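Local structure of lipoprotein (Mycoplasma mycoides subsp. capri, 7ADK) at residues Lys594-Ser599 and Glu603-Lys608; Asp610-Phe615 and Tyr626-Ser631; Leu272-Lys277 and Arg764-Lys769. The protein probably acts as a surface-anchored peptidase of the mycoplasma DUF31 family, built on the chymotrypsin-like scaffold of the PA clan. All coordinates share one frame; numbering follows the deposited sequence.

The three contacts lie on one side of the chain's centre, with their own centres 14 to 16 Å apart, and each touches the other two. Contact 1 passes to contact 2 through Lys608 O and Leu629 N, a probable hydrogen bond of 2.8 Å. Contact 2 meets contact 3 at Asp630, where OD2 forms a 2.8 Å salt bridge with Arg274 NH1. Contacts 1 and 3 both reach the mixed sheet and are joined by a salt bridge of 2.9 Å between Lys594 NZ and Asp767 OD2. Along the chain, contacts 1 and 2 follow in series, and both are nested within the long loop that contact 3 closes.

Contact 1: Lys594-Ser599 and Glu603-Lys608; sequences KFFSDS and EQTYAK
A strand-loop-helix connection brings Asp598 and Ser599, just beyond the edge strand 594-595, against Thr605 of helix 603-606 and Lys608. Thr605 is the centre of it. Its methyl CG2 lies anti to the backbone N and touches both Phe596 and Asp598, 3.9 Å from Phe596 CZ and 3.7 Å from Asp598 CB. The methyl meets the Phe596 ring at its edge, in the ring plane, and not over a face. On its other branch, Thr605 OG1 donates a hydrogen bond of 2.8 Å to Ser599 O. The hydroxyl stands 38° out of the carbonyl plane, with a C=O...donor angle of 141°, and thus misses the lone-pair directions.

Beside this largely buried group, Lys608 NZ forms a salt bridge of 2.9 Å with Asp598 OD2, approaching nearly along the C-O bond. The two side chains cross at about a right angle, and a bend at chi3 (-73°) in the lysine brings the ammonium to the carboxylate. The hydroxyl of Ser599 turns to Asp792, while Phe596 also packs on Leu771 of strand 769-778. Tyr606, next to Thr605 in the helix, hydrogen-bonds through OH to Pro710 O. The result is a compact passage from a short edge strand, paired in parallel with strand 769-778 of the mixed sheet, into the short helix that begins at Glu603, with a threonine side chain tying the helix back to the loop backbone.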
loop_
_atom_site.group_PDB
_atom_site.type_symbol
_atom_site.label_atom_id
_atom_site.label_comp_id
_atom_site.label_asym_id
_atom_site.label_seq_id
_atom_site.Cartn_x
_atom_site.Cartn_y
_atom_site.Cartn_z
ATOM N N LYS B 594 -13.892 -14.195 26.482
ATOM C CA LYS B 594 -15.118 -14.920 26.833
ATOM C C LYS B 594 -15.686 -15.535 25.552
ATOM O O LYS B 594 -15.243 -15.183 24.470
ATOM C CB LYS B 594 -16.095 -13.926 27.476
ATOM C CG LYS B 594 -15.684 -13.428 28.865
ATOM C CD LYS B 594 -16.462 -12.184 29.298
ATOM C CE LYS B 594 -16.035 -10.959 28.496
ATOM N NZ LYS B 594 -16.720 -9.726 28.906
ATOM N N PHE B 595 -16.670 -16.416 25.644
ATOM C CA PHE B 595 -17.290 -17.066 24.483
ATOM C C PHE B 595 -18.780 -16.757 24.419
ATOM O O PHE B 595 -19.427 -16.600 25.451
ATOM C CB PHE B 595 -17.018 -18.572 24.506
ATOM C CG PHE B 595 -15.598 -18.916 24.133
ATOM C CD1 PHE B 595 -15.272 -19.142 22.789
ATOM C CD2 PHE B 595 -14.588 -18.933 25.105
ATOM C CE1 PHE B 595 -13.948 -19.391 22.416
ATOM C CE2 PHE B 595 -13.264 -19.175 24.729
ATOM C CZ PHE B 595 -12.943 -19.420 23.387
ATOM N N PHE B 596 -19.347 -16.615 23.228
ATOM C CA PHE B 596 -20.739 -16.198 23.079
ATOM C C PHE B 596 -21.722 -17.333 23.408
ATOM O O PHE B 596 -21.880 -18.272 22.626
ATOM C CB PHE B 596 -20.937 -15.643 21.676
ATOM C CG PHE B 596 -22.268 -14.957 21.498
ATOM C CD1 PHE B 596 -22.433 -13.630 21.919
ATOM C CD2 PHE B 596 -23.337 -15.634 20.898
ATOM C CE1 PHE B 596 -23.655 -12.981 21.723
ATOM C CE2 PHE B 596 -24.548 -14.973 20.677
ATOM C CZ PHE B 596 -24.708 -13.646 21.090
ATOM N N SER B 597 -22.362 -17.279 24.582
ATOM C CA SER B 597 -23.176 -18.377 25.118
ATOM C C SER B 597 -24.610 -18.433 24.591
ATOM O O SER B 597 -25.204 -19.507 24.582
ATOM C CB SER B 597 -23.173 -18.272 26.630
ATOM O OG SER B 597 -23.675 -17.019 27.014
ATOM N N ASP B 598 -25.177 -17.315 24.141
ATOM C CA ASP B 598 -26.510 -17.274 23.543
ATOM C C ASP B 598 -26.579 -18.087 22.238
ATOM O O ASP B 598 -25.665 -18.067 21.417
ATOM C CB ASP B 598 -26.983 -15.834 23.276
ATOM C CG ASP B 598 -26.974 -14.841 24.438
ATOM O OD1 ASP B 598 -26.858 -15.262 25.603
ATOM O OD2 ASP B 598 -27.158 -13.629 24.178
ATOM N N SER B 599 -27.700 -18.766 22.008
ATOM C CA SER B 599 -28.046 -19.361 20.721
ATOM C C SER B 599 -28.324 -18.276 19.688
ATOM O O SER B 599 -29.308 -17.559 19.826
ATOM C CB SER B 599 -29.305 -20.187 20.919
ATOM O OG SER B 599 -29.786 -20.703 19.700
ATOM N N GLU B 603 -34.872 -16.415 18.424
ATOM C CA GLU B 603 -35.289 -15.177 17.749
ATOM C C GLU B 603 -34.891 -13.894 18.496
ATOM O O GLU B 603 -34.538 -12.894 17.872
ATOM C CB GLU B 603 -36.804 -15.236 17.492
ATOM C CG GLU B 603 -37.330 -14.243 16.446
ATOM C CD GLU B 603 -36.675 -14.402 15.068
ATOM O OE1 GLU B 603 -36.619 -13.412 14.306
ATOM O OE2 GLU B 603 -36.214 -15.511 14.725
ATOM N N GLN B 604 -34.889 -13.915 19.828
ATOM C CA GLN B 604 -34.451 -12.777 20.629
ATOM C C GLN B 604 -32.936 -12.552 20.573
ATOM O O GLN B 604 -32.489 -11.439 20.821
ATOM C CB GLN B 604 -34.973 -12.885 22.075
ATOM C CG GLN B 604 -34.191 -13.771 23.059
ATOM C CD GLN B 604 -34.331 -15.274 22.849
ATOM O OE1 GLN B 604 -35.002 -15.762 21.954
ATOM N NE2 GLN B 604 -33.695 -16.071 23.669
ATOM N N THR B 605 -32.136 -13.566 20.234
ATOM C CA THR B 605 -30.693 -13.377 20.031
ATOM C C THR B 605 -30.412 -12.776 18.668
ATOM O O THR B 605 -29.700 -11.783 18.590
ATOM C CB THR B 605 -29.890 -14.663 20.138
ATOM O OG1 THR B 605 -30.214 -15.368 21.303
ATOM C CG2 THR B 605 -28.392 -14.385 20.188
ATOM N N TYR B 606 -30.974 -13.339 17.596
ATOM C CA TYR B 606 -30.726 -12.840 16.246
ATOM C C TYR B 606 -31.144 -11.374 16.108
ATOM O O TYR B 606 -30.426 -10.577 15.512
ATOM C CB TYR B 606 -31.433 -13.738 15.222
ATOM C CG TYR B 606 -31.047 -13.416 13.793
ATOM C CD1 TYR B 606 -29.828 -13.894 13.282
ATOM C CD2 TYR B 606 -31.835 -12.554 13.016
ATOM C CE1 TYR B 606 -29.359 -13.467 12.031
ATOM C CE2 TYR B 606 -31.363 -12.106 11.772
ATOM C CZ TYR B 606 -30.111 -12.537 11.297
ATOM O OH TYR B 606 -29.620 -12.018 10.153
ATOM N N ALA B 607 -32.266 -10.985 16.719
ATOM C CA ALA B 607 -32.775 -9.620 16.671
ATOM C C ALA B 607 -31.814 -8.555 17.232
ATOM O O ALA B 607 -31.975 -7.377 16.926
ATOM C CB ALA B 607 -34.107 -9.585 17.384
ATOM N N LYS B 608 -30.827 -8.942 18.051
ATOM C CA LYS B 608 -29.776 -8.060 18.575
ATOM C C LYS B 608 -28.725 -7.716 17.512
ATOM O O LYS B 608 -28.068 -6.696 17.640
ATOM C CB LYS B 608 -29.120 -8.679 19.821
ATOM C CG LYS B 608 -30.089 -8.836 20.995
ATOM C CD LYS B 608 -29.433 -9.252 22.322
ATOM C CE LYS B 608 -28.967 -10.713 22.360
ATOM N NZ LYS B 608 -28.261 -11.057 23.620
#

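Contact 2: Asp610-Phe615 and Tyr626-Ser631; sequences DRPLDF and YNDLDS
Asp628 points its carboxylate at the Arg611-Pro612 peptide unit, and the two loop segments meet there by van der Waals packing. OD2 is the oxygen that makes the approach: it lies 4.0 Å from Pro612 CD and 4.2 Å from Arg611 CA. The other oxygen is turned away, with Asp628 OD1 5.1 Å from Pro612 CD. The carboxylate therefore leads with one corner toward the delta carbon of the proline, and the two side chains run obliquely to each other. A first torsion of -69° places Asp628 CG beside its own backbone N and anti to the carbonyl carbon, a position from which the group points toward the other loop.

Arg611 contributes its backbone and the root of its side chain. Its CB comes within 4.6 Å of Asp628 OD2, but the extended chain then leads away, leaving Arg611 NE 8.2 Å from that same oxygen. The pair of opposite charges is thus not a salt bridge, and the arginine side chain packs on Phe696 instead.

The backbone around Asp628 is anchored on another side by Lys693, whose NZ donates hydrogen bonds to Tyr626 O and Asp628 O and forms a salt bridge with Asp630 OD2. Both segments belong to the irregular region between helices 603-606 and 651-655. Leu613 rests on Tyr168 and Tyr171 of helix 165-173, and Phe615 makes an edge-to-face contact with Tyr689 of helix 688-691. From the second segment, Leu629 touches Thr765 and Ser631 touches Val763, which sets this loop against strand 761-765 of the mixed sheet.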
loop_
_atom_site.group_PDB
_atom_site.type_symbol
_atom_site.label_atom_id
_atom_site.label_comp_id
_atom_site.label_asym_id
_atom_site.label_seq_id
_atom_site.Cartn_x
_atom_site.Cartn_y
_atom_site.Cartn_z
ATOM N N ASP B 610 -29.777 -7.947 14.031
ATOM C CA ASP B 610 -30.658 -7.694 12.892
ATOM C C ASP B 610 -30.748 -6.189 12.556
ATOM O O ASP B 610 -31.654 -5.487 13.006
ATOM C CB ASP B 610 -32.023 -8.329 13.206
ATOM C CG ASP B 610 -33.030 -8.295 12.068
ATOM O OD1 ASP B 610 -32.673 -7.926 10.935
ATOM O OD2 ASP B 610 -34.188 -8.670 12.298
ATOM N N ARG B 611 -29.765 -5.668 11.814
ATOM C CA ARG B 611 -29.651 -4.241 11.481
ATOM C C ARG B 611 -30.856 -3.690 10.696
ATOM O O ARG B 611 -31.377 -4.395 9.832
ATOM C CB ARG B 611 -28.337 -3.983 10.721
ATOM C CG ARG B 611 -28.332 -4.462 9.263
ATOM C CD ARG B 611 -26.978 -4.263 8.604
ATOM N NE ARG B 611 -26.973 -4.642 7.183
ATOM C CZ ARG B 611 -27.124 -3.838 6.151
ATOM N NH1 ARG B 611 -27.036 -4.305 4.950
ATOM N NH2 ARG B 611 -27.359 -2.576 6.288
ATOM N N PRO B 612 -31.248 -2.414 10.870
ATOM C CA PRO B 612 -32.077 -1.727 9.888
ATOM C C PRO B 612 -31.263 -1.454 8.614
ATOM O O PRO B 612 -30.061 -1.214 8.688
ATOM C CB PRO B 612 -32.499 -0.442 10.587
ATOM C CG PRO B 612 -31.329 -0.112 11.493
ATOM C CD PRO B 612 -30.789 -1.481 11.880
ATOM N N LEU B 613 -31.882 -1.465 7.429
ATOM C CA LEU B 613 -31.171 -1.150 6.175
ATOM C C LEU B 613 -30.740 0.320 6.130
ATOM O O LEU B 613 -29.671 0.649 5.621
ATOM C CB LEU B 613 -32.047 -1.430 4.950
ATOM C CG LEU B 613 -32.633 -2.838 4.850
ATOM C CD1 LEU B 613 -33.577 -2.904 3.659
ATOM C CD2 LEU B 613 -31.567 -3.921 4.709
ATOM N N ASP B 614 -31.582 1.193 6.681
ATOM C CA ASP B 614 -31.400 2.624 6.842
ATOM C C ASP B 614 -32.115 3.124 8.099
ATOM O O ASP B 614 -33.032 2.490 8.624
ATOM C CB ASP B 614 -31.901 3.379 5.608
ATOM C CG ASP B 614 -33.331 3.057 5.169
ATOM O OD1 ASP B 614 -34.117 2.404 5.888
ATOM O OD2 ASP B 614 -33.665 3.465 4.041
ATOM N N PHE B 615 -31.714 4.283 8.597
ATOM C CA PHE B 615 -32.299 4.931 9.764
ATOM C C PHE B 615 -32.151 6.442 9.620
ATOM O O PHE B 615 -31.365 6.908 8.800
ATOM C CB PHE B 615 -31.661 4.393 11.055
ATOM C CG PHE B 615 -30.299 4.942 11.424
ATOM C CD1 PHE B 615 -29.187 4.731 10.598
ATOM C CD2 PHE B 615 -30.131 5.630 12.634
ATOM C CE1 PHE B 615 -27.929 5.230 10.955
ATOM C CE2 PHE B 615 -28.869 6.106 13.007
ATOM C CZ PHE B 615 -27.774 5.923 12.161
ATOM N N TYR B 626 -27.302 2.148 18.238
ATOM C CA TYR B 626 -26.157 1.973 19.146
ATOM C C TYR B 626 -26.179 0.609 19.855
ATOM O O TYR B 626 -25.143 -0.020 20.016
ATOM C CB TYR B 626 -26.156 3.061 20.223
ATOM C CG TYR B 626 -25.916 4.492 19.790
ATOM C CD1 TYR B 626 -24.753 4.834 19.075
ATOM C CD2 TYR B 626 -26.783 5.510 20.226
ATOM C CE1 TYR B 626 -24.462 6.182 18.799
ATOM C CE2 TYR B 626 -26.495 6.859 19.948
ATOM C CZ TYR B 626 -25.337 7.200 19.224
ATOM O OH TYR B 626 -25.068 8.498 18.935
ATOM N N ASN B 627 -27.359 0.169 20.283
ATOM C CA ASN B 627 -27.574 -1.011 21.117
ATOM C C ASN B 627 -27.639 -2.330 20.333
ATOM O O ASN B 627 -27.856 -3.380 20.938
ATOM C CB ASN B 627 -28.830 -0.800 21.977
ATOM C CG ASN B 627 -28.906 0.579 22.601
ATOM O OD1 ASN B 627 -29.180 1.561 21.926
ATOM N ND2 ASN B 627 -28.652 0.713 23.869
ATOM N N ASP B 628 -27.459 -2.303 19.010
ATOM C CA ASP B 628 -27.200 -3.520 18.247
ATOM C C ASP B 628 -25.897 -4.170 18.740
ATOM O O ASP B 628 -24.912 -3.474 18.990
ATOM C CB ASP B 628 -27.092 -3.234 16.742
ATOM C CG ASP B 628 -28.376 -2.830 16.025
ATOM O OD1 ASP B 628 -29.477 -3.147 16.503
ATOM O OD2 ASP B 628 -28.291 -2.216 14.943
ATOM N N LEU B 629 -25.864 -5.494 18.836
ATOM C CA LEU B 629 -24.614 -6.232 18.880
ATOM C C LEU B 629 -23.918 -6.144 17.522
ATOM O O LEU B 629 -24.536 -5.973 16.479
ATOM C CB LEU B 629 -24.834 -7.680 19.338
ATOM C CG LEU B 629 -24.544 -7.892 20.828
ATOM C CD1 LEU B 629 -25.490 -7.121 21.733
ATOM C CD2 LEU B 629 -24.618 -9.361 21.186
ATOM N N ASP B 630 -22.603 -6.194 17.621
ATOM C CA ASP B 630 -21.621 -5.951 16.584
ATOM C C ASP B 630 -20.897 -7.252 16.297
ATOM O O ASP B 630 -20.667 -8.039 17.205
ATOM C CB ASP B 630 -20.594 -4.953 17.116
ATOM C CG ASP B 630 -21.126 -3.539 17.280
ATOM O OD1 ASP B 630 -21.652 -3.001 16.291
ATOM O OD2 ASP B 630 -20.925 -2.909 18.342
ATOM N N SER B 631 -20.450 -7.470 15.076
ATOM C CA SER B 631 -19.367 -8.409 14.840
ATOM C C SER B 631 -18.064 -7.632 14.690
ATOM O O SER B 631 -17.945 -6.724 13.867
ATOM C CB SER B 631 -19.649 -9.307 13.645
ATOM O OG SER B 631 -20.821 -10.080 13.824
#

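Contact 3: Leu272-Lys277 and Arg764-Lys769; sequences LGRNEK and RTKDNK
The turn of the beta-hairpin formed by strands 761-765 and 769-778 is met at Lys766 by Glu276 and Arg274 of a loop far earlier in the chain. Glu276 makes a loose packing contact with Lys766 O, its CB, CG and OE1 all about 4 Å from that oxygen. Its first torsion (-44°) sets Glu276 CG beside the backbone N, over the centre of the Arg274 guanidinium face, and the bend at chi2 (-46°) turns the carboxylate. Arg274 reaches Lys766 with its edge, Arg274 NH1 lying 4.5 Å from Lys766 CG. The charged ends are bound by other partners, Arg274 by Asp630 and Glu276 by Lys591.

The hairpin closes with a type I turn followed by a G1 beta bulge, in which Asn768 and Lys769 both face Thr765 and Asn768 adopts left-handed helical backbone angles. Side chains brace this turn. Arg764 NH1 donates to Asn768 OD1 at 2.8 Å and 163°, in the amide plane and on a lone pair, with the acceptor also in the guanidinium plane. Lys769 NZ meets Asp767 OD2 on its syn side at 2.8 Å, forming a salt bridge within the turn, and the same oxygen also binds Lys594 NZ.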
loop_
_atom_site.group_PDB
_atom_site.type_symbol
_atom_site.label_atom_id
_atom_site.label_comp_id
_atom_site.label_asym_id
_atom_site.label_seq_id
_atom_site.Cartn_x
_atom_site.Cartn_y
_atom_site.Cartn_z
ATOM N N LEU B 272 -7.732 1.562 12.275
ATOM C CA LEU B 272 -8.505 1.132 13.449
ATOM C C LEU B 272 -9.709 2.052 13.682
ATOM O O LEU B 272 -9.528 3.231 13.946
ATOM C CB LEU B 272 -7.626 1.184 14.711
ATOM C CG LEU B 272 -6.307 0.412 14.648
ATOM C CD1 LEU B 272 -5.556 0.593 15.964
ATOM C CD2 LEU B 272 -6.530 -1.059 14.343
ATOM N N GLY B 273 -10.933 1.532 13.676
ATOM C CA GLY B 273 -12.120 2.345 13.952
ATOM C C GLY B 273 -12.300 2.768 15.419
ATOM O O GLY B 273 -12.552 3.940 15.675
ATOM N N ARG B 274 -12.195 1.837 16.377
ATOM C CA ARG B 274 -12.596 2.002 17.792
ATOM C C ARG B 274 -11.870 1.047 18.740
ATOM O O ARG B 274 -11.275 0.073 18.295
ATOM C CB ARG B 274 -14.133 1.875 17.962
ATOM C CG ARG B 274 -14.692 0.451 17.796
ATOM C CD ARG B 274 -16.078 0.288 18.410
ATOM N NE ARG B 274 -16.603 -1.091 18.308
ATOM C CZ ARG B 274 -17.773 -1.519 18.757
ATOM N NH1 ARG B 274 -18.107 -2.767 18.710
ATOM N NH2 ARG B 274 -18.681 -0.740 19.241
ATOM N N ASN B 275 -11.972 1.284 20.043
ATOM C CA ASN B 275 -11.208 0.563 21.065
ATOM C C ASN B 275 -11.544 -0.936 21.153
ATOM O O ASN B 275 -10.678 -1.776 21.350
ATOM C CB ASN B 275 -11.419 1.291 22.399
ATOM C CG ASN B 275 -10.330 0.960 23.397
ATOM O OD1 ASN B 275 -10.244 -0.125 23.945
ATOM N ND2 ASN B 275 -9.465 1.897 23.686
ATOM N N GLU B 276 -12.800 -1.307 20.949
ATOM C CA GLU B 276 -13.218 -2.715 20.965
ATOM C C GLU B 276 -12.694 -3.496 19.748
ATOM O O GLU B 276 -12.717 -4.717 19.738
ATOM C CB GLU B 276 -14.740 -2.853 21.092
ATOM C CG GLU B 276 -15.432 -1.945 22.121
ATOM C CD GLU B 276 -14.766 -1.860 23.513
ATOM O OE1 GLU B 276 -14.267 -2.868 24.057
ATOM O OE2 GLU B 276 -14.757 -0.756 24.098
ATOM N N LYS B 277 -12.200 -2.798 18.711
ATOM C CA LYS B 277 -11.548 -3.394 17.534
ATOM C C LYS B 277 -10.046 -3.502 17.730
ATOM O O LYS B 277 -9.466 -4.519 17.405
ATOM C CB LYS B 277 -11.814 -2.581 16.261
ATOM C CG LYS B 277 -13.288 -2.401 15.924
ATOM C CD LYS B 277 -13.556 -1.590 14.638
ATOM C CE LYS B 277 -13.647 -2.408 13.341
ATOM N NZ LYS B 277 -15.018 -2.925 13.077
ATOM N N ARG B 764 -15.825 -11.658 16.861
ATOM C CA ARG B 764 -16.236 -11.395 18.243
ATOM C C ARG B 764 -17.445 -10.504 18.293
ATOM O O ARG B 764 -17.846 -9.948 17.292
ATOM C CB ARG B 764 -15.110 -10.733 19.036
ATOM C CG ARG B 764 -13.785 -11.417 18.797
ATOM C CD ARG B 764 -12.761 -10.940 19.793
ATOM N NE ARG B 764 -11.465 -11.504 19.441
ATOM C CZ ARG B 764 -10.393 -11.553 20.171
ATOM N NH1 ARG B 764 -10.324 -11.018 21.332
ATOM N NH2 ARG B 764 -9.363 -12.162 19.710
ATOM N N THR B 765 -17.989 -10.318 19.475
ATOM C CA THR B 765 -18.994 -9.289 19.734
ATOM C C THR B 765 -18.625 -8.409 20.922
ATOM O O THR B 765 -17.630 -8.655 21.597
ATOM C CB THR B 765 -20.392 -9.889 19.783
ATOM O OG1 THR B 765 -21.333 -8.872 19.574
ATOM C CG2 THR B 765 -20.710 -10.597 21.077
ATOM N N LYS B 766 -19.409 -7.345 21.123
ATOM C CA LYS B 766 -19.103 -6.076 21.811
ATOM C C LYS B 766 -18.209 -6.130 23.045
ATOM O O LYS B 766 -17.320 -5.290 23.164
ATOM C CB LYS B 766 -20.417 -5.424 22.245
ATOM C CG LYS B 766 -21.252 -4.878 21.086
ATOM C CD LYS B 766 -22.558 -4.231 21.555
ATOM C CE LYS B 766 -22.373 -3.108 22.585
ATOM N NZ LYS B 766 -23.654 -2.497 22.994
ATOM N N ASP B 767 -18.451 -7.052 23.973
ATOM C CA ASP B 767 -17.738 -7.101 25.255
ATOM C C ASP B 767 -16.570 -8.100 25.259
ATOM O O ASP B 767 -16.234 -8.684 26.292
ATOM C CB ASP B 767 -18.709 -7.272 26.423
ATOM C CG ASP B 767 -19.332 -8.660 26.530
ATOM O OD1 ASP B 767 -19.946 -9.137 25.553
ATOM O OD2 ASP B 767 -19.238 -9.276 27.621
ATOM N N ASN B 768 -15.947 -8.295 24.096
ATOM C CA ASN B 768 -14.860 -9.236 23.854
ATOM C C ASN B 768 -15.291 -10.702 24.038
ATOM O O ASN B 768 -14.614 -11.504 24.686
ATOM C CB ASN B 768 -13.588 -8.797 24.609
ATOM C CG ASN B 768 -12.307 -9.265 23.975
ATOM O OD1 ASN B 768 -12.272 -9.700 22.836
ATOM N ND2 ASN B 768 -11.199 -9.187 24.662
ATOM N N LYS B 769 -16.454 -11.047 23.471
ATOM C CA LYS B 769 -16.987 -12.418 23.409
ATOM C C LYS B 769 -16.716 -13.040 22.041
ATOM O O LYS B 769 -17.263 -12.607 21.036
ATOM C CB LYS B 769 -18.492 -12.428 23.704
ATOM C CG LYS B 769 -18.817 -12.492 25.193
ATOM C CD LYS B 769 -20.330 -12.595 25.412
ATOM C CE LYS B 769 -20.720 -12.730 26.887
ATOM N NZ LYS B 769 -20.974 -11.431 27.534
#